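Long-range contacts in bacterial microcompartment shell protein CutR (Streptococcus intermedius SK54 = ATCC 27335, PDB 6XPJ), which probably serves as a minor, circularly permuted shell protein of the bacterial microcompartment that degrades choline, perhaps lending the shell heterogeneity and flexibility: residues 20-25 with 48-53; 95-100 with 112-117; 25-30 with 91-96. The protein carries 1 engineered substitution. All coordinates share one frame; numbering follows the deposited sequence.

In the fold
All three contacts belong to the permuted BMC fold, in which helix 89-105 packs on a mixed sheet. Interaction 1 joins strands 11-28 and 46-53 inside the sheet, its centre about 3 Å from that of the chain. Interaction 3 continues along strand 11-28 from the shared Ala25 and sets helix 89-105 against it; interaction 2 leans the C-terminal strand 110-116 on the same helix, sharing Ser95 and Leu96 with interaction 3. The centres of 2 and 3 lie about 7 Å apart, those of 1 and 3 about 13 Å. Along the chain interaction 1 closes before 2 opens, whereas 1 and 3 interleave, tying early and late parts of the sequence together. All three also touch a second subunit.

Interaction 1 of 3, residues 20-25 with 48-53; sequences KQITLA and GVVSLT
Residues 21-25 and 48-53 run antiparallel, their axes at 178° and 4.5 Å apart at closest approach. Gln21 and Thr53 form a hydrogen-bonded pair, its two bonds being Gln21 N to Thr53 O and Thr53 N to Gln21 O, both 2.9 Å. Ile22 and Leu52 follow as a non-hydrogen-bonded pair. Then the register slips by one residue: Ser51 O accepts from Thr23 N at 3.0 Å, whereas Ser51 N donates to Leu24 O, also at 3.0 Å. This is a beta bulge, and Thr23, with psi near -13°, breaks the extended course of its strand. The bulge lies within the BMC sheet, where strand 11-28 runs between 46-53 and the C-terminal strand 110-116.

Ile22, Leu52, Val50 and Ala25 face helix 89-105, a fitting place for branched aliphatics and a small alanine. Ile22 and Leu52 lie side by side, pointing the same way, CG1 of Ile22 reaching CD2 of Leu52 at 3.9 Å. Ile22 CG2, anti to its own backbone N, is turned instead to Val50 CG1, and the two methyls touch.

The other face, carrying Gln21, Leu24, Ser51 and Thr53, meets a second subunit. There Ser51 OG has its main bond with Glu56 OE1 of that subunit and a longer one from a water, which also bonds to the hydroxyls of Thr23 and Thr53, 2.7 Å from Thr23 OG1. Gln21 NE2 donates to Thr23 OG1 at 2.9 Å, nearly in the amide plane, while Gln21 OE1 is bonded to Arg11 of a fourth subunit. Leu24 CD2 packs on Val49 CG1 at 3.8 Å.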
ATOM      1  N   LYS C  20       0.373 -17.004   0.704  1.00 16.66           N
ATOM      2  CA  LYS C  20       0.235 -17.775   1.950  1.00 15.85           C
ATOM      3  C   LYS C  20       1.634 -18.179   2.337  1.00 15.56           C
ATOM      4  O   LYS C  20       2.119 -19.191   1.860  1.00 16.24           O
ATOM      5  CB  LYS C  20      -0.742 -18.928   1.757  1.00 16.19           C
ATOM      6  CG  LYS C  20      -2.164 -18.468   1.524  1.00 17.91           C
ATOM      7  CD  LYS C  20      -3.078 -19.594   1.053  1.00 20.22           C
ATOM      8  CE  LYS C  20      -2.706 -20.035  -0.353  1.00 24.37           C
ATOM      9  NZ  LYS C  20      -3.840 -20.632  -1.106  1.00 28.86           N
ATOM     10  N   GLN C  21       2.275 -17.387   3.193  1.00 14.79           N
ATOM     11  CA  GLN C  21       3.730 -17.556   3.408  1.00 16.02           C
ATOM     12  C   GLN C  21       4.121 -16.989   4.766  1.00 14.94           C
ATOM     13  O   GLN C  21       3.629 -15.915   5.140  1.00 15.84           O
ATOM     14  CB  GLN C  21       4.464 -16.807   2.287  1.00 17.11           C
ATOM     15  CG  GLN C  21       5.967 -16.808   2.393  1.00 19.08           C
ATOM     16  CD  GLN C  21       6.579 -16.402   1.072  1.00 19.80           C
ATOM     17  OE1 GLN C  21       6.369 -17.043   0.046  1.00 18.63           O
ATOM     18  NE2 GLN C  21       7.370 -15.351   1.119  1.00 17.81           N
ATOM     19  N   ILE C  22       5.068 -17.647   5.425  1.00 14.81           N
ATOM     20  CA  ILE C  22       5.902 -17.028   6.485  1.00 14.16           C
ATOM     21  C   ILE C  22       7.249 -16.707   5.858  1.00 14.39           C
ATOM     22  O   ILE C  22       7.938 -17.627   5.368  1.00 15.37           O
ATOM     23  CB  ILE C  22       6.040 -17.933   7.714  1.00 15.63           C
ATOM     24  CG1 ILE C  22       4.669 -18.147   8.359  1.00 17.51           C
ATOM     25  CG2 ILE C  22       7.068 -17.335   8.664  1.00 15.68           C
ATOM     26  CD1 ILE C  22       4.679 -18.943   9.642  1.00 19.57           C
ATOM     27  N   THR C  23       7.615 -15.420   5.861  1.00 14.45           N
ATOM     28  CA  THR C  23       8.842 -14.932   5.195  1.00 14.60           C
ATOM     29  C   THR C  23       9.955 -14.706   6.221  1.00 14.17           C
ATOM     30  O   THR C  23      11.126 -14.526   5.831  1.00 16.18           O
ATOM     31  CB  THR C  23       8.558 -13.671   4.371  1.00 14.90           C
ATOM     32  OG1 THR C  23       7.359 -13.870   3.608  1.00 15.33           O
ATOM     33  CG2 THR C  23       9.708 -13.365   3.447  1.00 14.57           C
ATOM     34  N   LEU C  24       9.629 -14.712   7.501  1.00 13.97           N
ATOM     35  CA  LEU C  24      10.627 -14.482   8.561  1.00 14.29           C
ATOM     36  C   LEU C  24      10.137 -15.191   9.811  1.00 14.77           C
ATOM     37  O   LEU C  24       8.980 -15.001  10.206  1.00 14.38           O
ATOM     38  CB  LEU C  24      10.791 -12.980   8.825  1.00 14.48           C
ATOM     39  CG  LEU C  24      11.870 -12.639   9.850  1.00 15.05           C
ATOM     40  CD1 LEU C  24      13.241 -12.897   9.270  1.00 16.37           C
ATOM     41  CD2 LEU C  24      11.726 -11.202  10.296  1.00 16.07           C
ATOM     42  N   ALA C  25      11.013 -15.964  10.443  1.00 14.30           N
ATOM     43  CA  ALA C  25      10.765 -16.569  11.768  1.00 14.68           C
ATOM     44  C   ALA C  25      12.111 -16.594  12.474  1.00 14.13           C
ATOM     45  O   ALA C  25      12.953 -17.472  12.196  1.00 15.00           O
ATOM     46  CB  ALA C  25      10.154 -17.930  11.612  1.00 15.09           C
ATOM     47  N   GLY C  48      11.604 -12.866  19.503  1.00 15.63           N
ATOM     48  CA  GLY C  48      11.145 -13.573  18.299  1.00 15.26           C
ATOM     49  C   GLY C  48      10.394 -12.634  17.389  1.00 14.78           C
ATOM     50  O   GLY C  48       9.583 -11.824  17.897  1.00 16.76           O
ATOM     51  N   VAL C  49      10.645 -12.711  16.083  1.00 15.03           N
ATOM     52  CA  VAL C  49      10.071 -11.833  15.035  1.00 15.71           C
ATOM     53  C   VAL C  49       9.519 -12.710  13.920  1.00 15.29           C
ATOM     54  O   VAL C  49      10.264 -13.549  13.386  1.00 15.47           O
ATOM     55  CB  VAL C  49      11.114 -10.856  14.482  1.00 18.30           C
ATOM     56  CG1 VAL C  49      10.419  -9.814  13.617  1.00 19.23           C
ATOM     57  CG2 VAL C  49      11.932 -10.203  15.595  1.00 22.89           C
ATOM     58  N   VAL C  50       8.255 -12.497  13.587  1.00 14.47           N
ATOM     59  CA  VAL C  50       7.560 -13.276  12.535  1.00 15.05           C
ATOM     60  C   VAL C  50       6.943 -12.319  11.518  1.00 14.13           C
ATOM     61  O   VAL C  50       6.279 -11.345  11.898  1.00 15.53           O
ATOM     62  CB  VAL C  50       6.512 -14.229  13.124  1.00 15.69           C
ATOM     63  CG1 VAL C  50       6.066 -15.205  12.066  1.00 16.08           C
ATOM     64  CG2 VAL C  50       7.054 -14.963  14.348  1.00 17.42           C
ATOM     65  N   SER C  51       7.139 -12.637  10.250  1.00 14.02           N
ATOM     66  CA  SER C  51       6.500 -11.977   9.087  1.00 14.72           C
ATOM     67  C   SER C  51       5.571 -12.961   8.391  1.00 14.42           C
ATOM     68  O   SER C  51       6.069 -14.046   7.978  1.00 14.90           O
ATOM     69  CB  SER C  51       7.547 -11.539   8.111  1.00 16.17           C
ATOM     70  OG  SER C  51       6.916 -10.859   7.017  1.00 18.21           O
ATOM     71  N   LEU C  52       4.296 -12.619   8.283  1.00 14.42           N
ATOM     72  CA  LEU C  52       3.265 -13.527   7.722  1.00 15.67           C
ATOM     73  C   LEU C  52       2.465 -12.840   6.628  1.00 14.69           C
ATOM     74  O   LEU C  52       2.240 -11.627   6.660  1.00 15.38           O
ATOM     75  CB  LEU C  52       2.306 -13.986   8.814  1.00 17.21           C
ATOM     76  CG  LEU C  52       2.942 -14.588  10.051  1.00 18.69           C
ATOM     77  CD1 LEU C  52       2.987 -13.582  11.198  1.00 18.72           C
ATOM     78  CD2 LEU C  52       2.256 -15.882  10.451  1.00 19.61           C
ATOM     79  N   THR C  53       1.951 -13.654   5.712  1.00 15.27           N
ATOM     80  CA  THR C  53       1.033 -13.233   4.638  1.00 14.20           C
ATOM     81  C   THR C  53       0.033 -14.370   4.500  1.00 14.15           C
ATOM     82  O   THR C  53       0.457 -15.533   4.467  1.00 14.27           O
ATOM     83  CB  THR C  53       1.800 -13.012   3.323  1.00 15.95           C
ATOM     84  OG1 THR C  53       2.936 -12.163   3.590  1.00 18.81           O
ATOM     85  CG2 THR C  53       0.872 -12.490   2.252  1.00 17.53           C
TER
HETATM   86  O   HOH W   1       5.319 -12.875   4.993  1.00 21.39           O

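Interaction 2 of 3, residues 95-100 with 112-117; sequences SLEDIL and VPLTKS
Leu114 points from the C-terminal segment toward helix 89-105 and sets its CD1 methyl against the stems of two consecutive helical residues. That methyl lies 3.6 Å from Glu97 CG and 3.8 Å from Leu96 CB. It gets there because Leu114 CG stands anti to the backbone N (chi1 -164°), which carries the branch outward to the helix. The side chains of Glu97 and Leu114 cross at a slant, and the glutamate contributes only its methylene to the contact: beyond CG its chain is extended, keeping the carboxylate clear of the leucine. Such a residue suits the margin of a surface contact, greasy at its stem and polar at its end.

One turn on from Leu96, Leu100 points toward the same segment. Its CD1 comes within 4.1 Å of Leu114 CB and 3.8 Å of Leu114 N, so the methyl rests against backbone as much as side chain. CD2, the second branch, abuts Val112 O at 3.4 Å. Leucine fits here because its forked end can touch two places at once: Leu100 uses both branches, whereas Leu114 reaches across with one methyl. No hydrogen bond spans the two segments; 231 Å² of surface, both sides summed, is buried between them.

Ile99, on the same helix, packs on Ile22 of strand 11-28 and Phe85 of strand 82-87, while Asp98 touches helix 58-68. Strand 110-116 is joined by backbone hydrogen bonds to strand 11-28, and at its end Lys116 O is bonded to Tyr102 OH of a second subunit.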
ATOM      1  N   SER C  95       8.648 -21.554  20.430  1.00 16.85           N
ATOM      2  CA  SER C  95       7.458 -20.872  19.883  1.00 16.41           C
ATOM      3  C   SER C  95       7.617 -20.675  18.366  1.00 16.22           C
ATOM      4  O   SER C  95       6.664 -20.888  17.632  1.00 16.24           O
ATOM      5  CB  SER C  95       7.201 -19.569  20.583  1.00 17.22           C
ATOM      6  OG  SER C  95       6.773 -19.801  21.932  1.00 20.20           O
ATOM      7  N   LEU C  96       8.795 -20.244  17.911  1.00 15.99           N
ATOM      8  CA  LEU C  96       9.020 -20.044  16.462  1.00 15.52           C
ATOM      9  C   LEU C  96       8.886 -21.382  15.742  1.00 15.84           C
ATOM     10  O   LEU C  96       8.274 -21.430  14.680  1.00 15.53           O
ATOM     11  CB  LEU C  96      10.404 -19.444  16.268  1.00 15.43           C
ATOM     12  CG  LEU C  96      10.549 -17.991  16.688  1.00 16.09           C
ATOM     13  CD1 LEU C  96      11.997 -17.583  16.622  1.00 17.16           C
ATOM     14  CD2 LEU C  96       9.695 -17.080  15.808  1.00 15.67           C
ATOM     15  N   GLU C  97       9.489 -22.434  16.267  1.00 14.85           N
ATOM     16  CA  GLU C  97       9.401 -23.783  15.658  1.00 14.42           C
ATOM     17  C   GLU C  97       7.937 -24.214  15.577  1.00 15.70           C
ATOM     18  O   GLU C  97       7.517 -24.755  14.533  1.00 16.25           O
ATOM     19  CB  GLU C  97      10.146 -24.776  16.530  1.00 16.58           C
ATOM     20  CG  GLU C  97      11.646 -24.645  16.478  1.00 18.00           C
ATOM     21  CD  GLU C  97      12.347 -25.337  17.627  1.00 20.02           C
ATOM     22  OE1 GLU C  97      13.582 -25.427  17.560  1.00 23.22           O
ATOM     23  OE2 GLU C  97      11.673 -25.780  18.586  1.00 20.27           O
ATOM     24  N   ASP C  98       7.166 -23.991  16.638  1.00 16.16           N
ATOM     25  CA  ASP C  98       5.763 -24.460  16.653  1.00 16.55           C
ATOM     26  C   ASP C  98       4.961 -23.676  15.620  1.00 15.42           C
ATOM     27  O   ASP C  98       4.107 -24.263  14.927  1.00 15.59           O
ATOM     28  CB  ASP C  98       5.185 -24.403  18.062  1.00 17.96           C
ATOM     29  CG  ASP C  98       5.719 -25.537  18.941  1.00 22.11           C
ATOM     30  OD1 ASP C  98       6.665 -26.229  18.529  1.00 24.21           O
ATOM     31  OD2 ASP C  98       5.106 -25.780  19.985  1.00 29.29           O
ATOM     32  N   ILE C  99       5.209 -22.378  15.483  1.00 14.72           N
ATOM     33  CA  ILE C  99       4.566 -21.577  14.408  1.00 15.71           C
ATOM     34  C   ILE C  99       4.922 -22.169  13.041  1.00 14.95           C
ATOM     35  O   ILE C  99       4.010 -22.377  12.247  1.00 15.90           O
ATOM     36  CB  ILE C  99       4.965 -20.090  14.485  1.00 15.27           C
ATOM     37  CG1 ILE C  99       4.378 -19.415  15.729  1.00 15.85           C
ATOM     38  CG2 ILE C  99       4.570 -19.348  13.230  1.00 16.73           C
ATOM     39  CD1 ILE C  99       5.004 -18.094  16.047  1.00 16.64           C
ATOM     40  N   LEU C 100       6.199 -22.380  12.742  1.00 14.93           N
ATOM     41  CA  LEU C 100       6.618 -22.878  11.412  1.00 14.75           C
ATOM     42  C   LEU C 100       5.998 -24.239  11.142  1.00 15.11           C
ATOM     43  O   LEU C 100       5.499 -24.447  10.035  1.00 15.61           O
ATOM     44  CB  LEU C 100       8.141 -22.911  11.339  1.00 14.57           C
ATOM     45  CG  LEU C 100       8.823 -21.547  11.274  1.00 15.09           C
ATOM     46  CD1 LEU C 100      10.324 -21.690  11.472  1.00 15.78           C
ATOM     47  CD2 LEU C 100       8.515 -20.815   9.982  1.00 15.70           C
ATOM     48  N   VAL C 112       9.887 -20.216   5.571  1.00 15.47           N
ATOM     49  CA  VAL C 112      11.354 -20.100   5.677  1.00 15.73           C
ATOM     50  C   VAL C 112      11.849 -20.926   6.862  1.00 15.93           C
ATOM     51  O   VAL C 112      11.095 -21.265   7.774  1.00 16.32           O
ATOM     52  CB  VAL C 112      11.746 -18.627   5.851  1.00 15.31           C
ATOM     53  CG1 VAL C 112      11.476 -17.858   4.576  1.00 16.59           C
ATOM     54  CG2 VAL C 112      11.075 -18.003   7.071  1.00 15.75           C
ATOM     55  N   PRO C 113      13.163 -21.181   6.929  1.00 15.19           N
ATOM     56  CA  PRO C 113      13.735 -21.760   8.127  1.00 16.66           C
ATOM     57  C   PRO C 113      13.720 -20.771   9.290  1.00 16.69           C
ATOM     58  O   PRO C 113      13.567 -19.564   9.128  1.00 15.72           O
ATOM     59  CB  PRO C 113      15.185 -22.077   7.757  1.00 17.49           C
ATOM     60  CG  PRO C 113      15.286 -21.870   6.294  1.00 19.09           C
ATOM     61  CD  PRO C 113      14.178 -20.915   5.899  1.00 16.53           C
ATOM     62  N   LEU C 114      13.954 -21.320  10.464  1.00 15.95           N
ATOM     63  CA  LEU C 114      14.230 -20.544  11.676  1.00 15.92           C
ATOM     64  C   LEU C 114      15.619 -19.913  11.551  1.00 16.22           C
ATOM     65  O   LEU C 114      16.611 -20.609  11.285  1.00 16.31           O
ATOM     66  CB  LEU C 114      14.143 -21.472  12.874  1.00 17.10           C
ATOM     67  CG  LEU C 114      14.017 -20.783  14.219  1.00 22.87           C
ATOM     68  CD1 LEU C 114      13.301 -21.714  15.195  1.00 23.54           C
ATOM     69  CD2 LEU C 114      15.369 -20.420  14.725  1.00 23.80           C
ATOM     70  N   THR C 115      15.710 -18.609  11.720  1.00 14.45           N
ATOM     71  CA  THR C 115      16.998 -17.911  11.635  1.00 15.60           C
ATOM     72  C   THR C 115      17.324 -17.232  12.964  1.00 14.97           C
ATOM     73  O   THR C 115      16.401 -16.950  13.783  1.00 15.15           O
ATOM     74  CB  THR C 115      17.010 -16.937  10.461  1.00 14.35           C
ATOM     75  OG1 THR C 115      15.892 -16.045  10.529  1.00 14.80           O
ATOM     76  CG2 THR C 115      16.955 -17.689   9.152  1.00 15.17           C
ATOM     77  N   LYS C 116      18.617 -17.036  13.206  1.00 15.76           N
ATOM     78  CA  LYS C 116      19.150 -16.598  14.515  1.00 15.53           C
ATOM     79  C   LYS C 116      20.166 -15.478  14.320  1.00 15.85           C
ATOM     80  O   LYS C 116      21.058 -15.588  13.456  1.00 17.08           O
ATOM     81  CB  LYS C 116      19.807 -17.762  15.251  1.00 16.85           C
ATOM     82  CG  LYS C 116      18.924 -18.969  15.452  1.00 19.48           C
ATOM     83  CD  LYS C 116      19.539 -19.993  16.379  1.00 22.84           C
ATOM     84  CE  LYS C 116      18.706 -21.253  16.460  1.00 26.79           C
ATOM     85  NZ  LYS C 116      19.205 -22.155  17.526  1.00 29.82           N
ATOM     86  N   SER C 117      20.075 -14.444  15.151  1.00 16.20           N
ATOM     87  CA  SER C 117      21.129 -13.408  15.264  1.00 17.20           C
ATOM     88  C   SER C 117      21.347 -13.072  16.746  1.00 19.81           C
ATOM     89  O   SER C 117      20.793 -13.719  17.613  1.00 20.98           O
ATOM     90  CB  SER C 117      20.784 -12.220  14.440  1.00 18.87           C
ATOM     91  OG  SER C 117      19.629 -11.510  14.928  1.00 17.08           O
ATOM     92  OXT SER C 117      22.127 -12.140  16.979  1.00 23.69           O
TER

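Interaction 3 of 3, residues 25-30 with 91-96; sequences AHVIAA and SVETSL
Val27 turns its side chain toward residues 91-96 of helix 89-105 and divides its branches between two neighbouring helical residues. CG2, anti to the backbone N, meets Val92 CG1 at 3.8 Å; CG1 takes the crowded position between N and the carbonyl carbon (chi1 52°) and so comes to lie beside Glu93, 4.1 Å from its CG. Val92 has its own CG1 anti to the backbone N (chi1 168°), which sends this methyl across to the strand, where the two valines meet at a slant. A beta-branched residue suits the strand here because two methyls leave CB directly, each with a different neighbour.

Leu96 fills the next place along the helix. Its CD1 rests on the strand, 3.9 Å from Val27 CB and 3.6 Å from His26 O, while CD2 lies by Ala25, 4.3 Å from its CB. The small side chain of Ala25, also directed at the helix, lets the leucine lie close to the strand backbone.

Strand and helix run antiparallel at 177°, and the axes of residues 25-28 and 91-96 come within 8.7 Å, in the helix-on-sheet layer of the BMC fold. His26 points away from the helix, and its ring nitrogens bond the hydroxyls of Thr115 and Ser117.

Glu93 brings a carboxylate, its extended chain placing OE1 4.0 Å from Val27 CG1. OE1 forms a salt bridge with Lys116, which probably offsets the cost of burying a carboxylate beside a methyl. With no hydrogen bond between the segments, attachment of helix to strand here rests on aliphatic packing, and the side-chain polar bonds of His26 and Glu93 go to residues 115-117.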
ATOM      1  N   ALA C  25      11.013 -15.964  10.443  1.00 14.30           N
ATOM      2  CA  ALA C  25      10.765 -16.569  11.768  1.00 14.68           C
ATOM      3  C   ALA C  25      12.111 -16.594  12.474  1.00 14.13           C
ATOM      4  O   ALA C  25      12.953 -17.472  12.196  1.00 15.00           O
ATOM      5  CB  ALA C  25      10.154 -17.930  11.612  1.00 15.09           C
ATOM      6  N   HIS C  26      12.362 -15.567  13.256  1.00 14.29           N
ATOM      7  CA  HIS C  26      13.724 -15.155  13.617  1.00 13.63           C
ATOM      8  C   HIS C  26      13.835 -14.927  15.109  1.00 14.46           C
ATOM      9  O   HIS C  26      12.934 -14.275  15.705  1.00 15.83           O
ATOM     10  CB  HIS C  26      14.096 -13.881  12.851  1.00 14.39           C
ATOM     11  CG  HIS C  26      15.534 -13.511  13.008  1.00 14.56           C
ATOM     12  ND1 HIS C  26      16.514 -13.927  12.146  1.00 14.08           N
ATOM     13  CD2 HIS C  26      16.151 -12.752  13.960  1.00 15.13           C
ATOM     14  CE1 HIS C  26      17.681 -13.442  12.552  1.00 15.04           C
ATOM     15  NE2 HIS C  26      17.488 -12.710  13.669  1.00 15.62           N
ATOM     16  N   VAL C  27      14.945 -15.361  15.677  1.00 14.47           N
ATOM     17  CA  VAL C  27      15.276 -15.024  17.085  1.00 15.25           C
ATOM     18  C   VAL C  27      16.522 -14.146  17.124  1.00 15.43           C
ATOM     19  O   VAL C  27      17.551 -14.512  16.544  1.00 15.48           O
ATOM     20  CB  VAL C  27      15.437 -16.267  17.975  1.00 16.13           C
ATOM     21  CG1 VAL C  27      16.393 -17.316  17.418  1.00 17.25           C
ATOM     22  CG2 VAL C  27      15.848 -15.885  19.384  1.00 17.66           C
ATOM     23  N   ILE C  28      16.391 -13.015  17.807  1.00 16.07           N
ATOM     24  CA  ILE C  28      17.550 -12.210  18.260  1.00 17.13           C
ATOM     25  C   ILE C  28      17.865 -12.694  19.661  1.00 18.33           C
ATOM     26  O   ILE C  28      17.058 -12.467  20.560  1.00 17.53           O
ATOM     27  CB  ILE C  28      17.269 -10.698  18.196  1.00 17.13           C
ATOM     28  CG1 ILE C  28      16.707 -10.282  16.838  1.00 17.28           C
ATOM     29  CG2 ILE C  28      18.547  -9.949  18.564  1.00 17.28           C
ATOM     30  CD1 ILE C  28      16.351  -8.816  16.744  1.00 18.08           C
ATOM     31  N   ALA C  29      19.006 -13.369  19.840  1.00 19.04           N
ATOM     32  CA  ALA C  29      19.257 -14.114  21.098  1.00 21.02           C
ATOM     33  C   ALA C  29      19.490 -13.129  22.236  1.00 22.59           C
ATOM     34  O   ALA C  29      19.029 -13.379  23.355  1.00 22.70           O
ATOM     35  CB  ALA C  29      20.453 -15.012  20.939  1.00 22.25           C
ATOM     36  N   ALA C  30      20.231 -12.060  21.963  1.00 19.72           N
ATOM     37  CA  ALA C  30      20.686 -11.107  22.989  1.00 23.44           C
ATOM     38  C   ALA C  30      20.582  -9.701  22.410  1.00 20.58           C
ATOM     39  O   ALA C  30      21.590  -9.089  22.054  1.00 22.45           O
ATOM     40  CB  ALA C  30      22.097 -11.456  23.392  1.00 24.98           C
ATOM     41  N   SER C  91      12.691 -20.836  24.977  1.00 20.95           N
ATOM     42  CA  SER C  91      11.219 -20.648  24.868  1.00 19.73           C
ATOM     43  C   SER C  91      10.885 -19.957  23.544  1.00 17.98           C
ATOM     44  O   SER C  91       9.951 -20.378  22.846  1.00 17.78           O
ATOM     45  CB  SER C  91      10.642 -19.856  26.017  1.00 21.47           C
ATOM     46  OG  SER C  91      10.840 -20.544  27.251  1.00 22.53           O
ATOM     47  N   VAL C  92      11.662 -18.942  23.195  1.00 17.40           N
ATOM     48  CA  VAL C  92      11.411 -18.175  21.944  1.00 15.86           C
ATOM     49  C   VAL C  92      11.633 -19.107  20.744  1.00 17.14           C
ATOM     50  O   VAL C  92      10.799 -19.117  19.818  1.00 15.93           O
ATOM     51  CB  VAL C  92      12.295 -16.924  21.871  1.00 16.69           C
ATOM     52  CG1 VAL C  92      12.252 -16.324  20.478  1.00 17.14           C
ATOM     53  CG2 VAL C  92      11.848 -15.916  22.909  1.00 17.45           C
ATOM     54  N   GLU C  93      12.699 -19.893  20.746  1.00 16.80           N
ATOM     55  CA  GLU C  93      12.912 -20.852  19.632  1.00 17.59           C
ATOM     56  C   GLU C  93      11.762 -21.868  19.561  1.00 16.36           C
ATOM     57  O   GLU C  93      11.323 -22.220  18.430  1.00 17.14           O
ATOM     58  CB  GLU C  93      14.251 -21.556  19.771  1.00 18.61           C
ATOM     59  CG  GLU C  93      15.409 -20.630  19.605  1.00 21.21           C
ATOM     60  CD  GLU C  93      16.771 -21.295  19.563  1.00 26.23           C
ATOM     61  OE1 GLU C  93      17.739 -20.577  19.294  1.00 29.25           O
ATOM     62  OE2 GLU C  93      16.845 -22.516  19.786  1.00 30.76           O
ATOM     63  N   THR C  94      11.310 -22.428  20.699  1.00 16.86           N
ATOM     64  CA  THR C  94      10.209 -23.413  20.726  1.00 17.12           C
ATOM     65  C   THR C  94       8.980 -22.795  20.066  1.00 16.33           C
ATOM     66  O   THR C  94       8.346 -23.441  19.224  1.00 17.16           O
ATOM     67  CB  THR C  94       9.894 -23.888  22.150  1.00 19.96           C
ATOM     68  OG1 THR C  94      11.061 -24.602  22.567  1.00 21.50           O
ATOM     69  CG2 THR C  94       8.655 -24.754  22.225  1.00 21.53           C
ATOM     70  N   SER C  95       8.648 -21.554  20.430  1.00 16.85           N
ATOM     71  CA  SER C  95       7.458 -20.872  19.883  1.00 16.41           C
ATOM     72  C   SER C  95       7.617 -20.675  18.366  1.00 16.22           C
ATOM     73  O   SER C  95       6.664 -20.888  17.632  1.00 16.24           O
ATOM     74  CB  SER C  95       7.201 -19.569  20.583  1.00 17.22           C
ATOM     75  OG  SER C  95       6.773 -19.801  21.932  1.00 20.20           O
ATOM     76  N   LEU C  96       8.795 -20.244  17.911  1.00 15.99           N
ATOM     77  CA  LEU C  96       9.020 -20.044  16.462  1.00 15.52           C
ATOM     78  C   LEU C  96       8.886 -21.382  15.742  1.00 15.84           C
ATOM     79  O   LEU C  96       8.274 -21.430  14.680  1.00 15.53           O
ATOM     80  CB  LEU C  96      10.404 -19.444  16.268  1.00 15.43           C
ATOM     81  CG  LEU C  96      10.549 -17.991  16.688  1.00 16.09           C
ATOM     82  CD1 LEU C  96      11.997 -17.583  16.622  1.00 17.16           C
ATOM     83  CD2 LEU C  96       9.695 -17.080  15.808  1.00 15.67           C
TER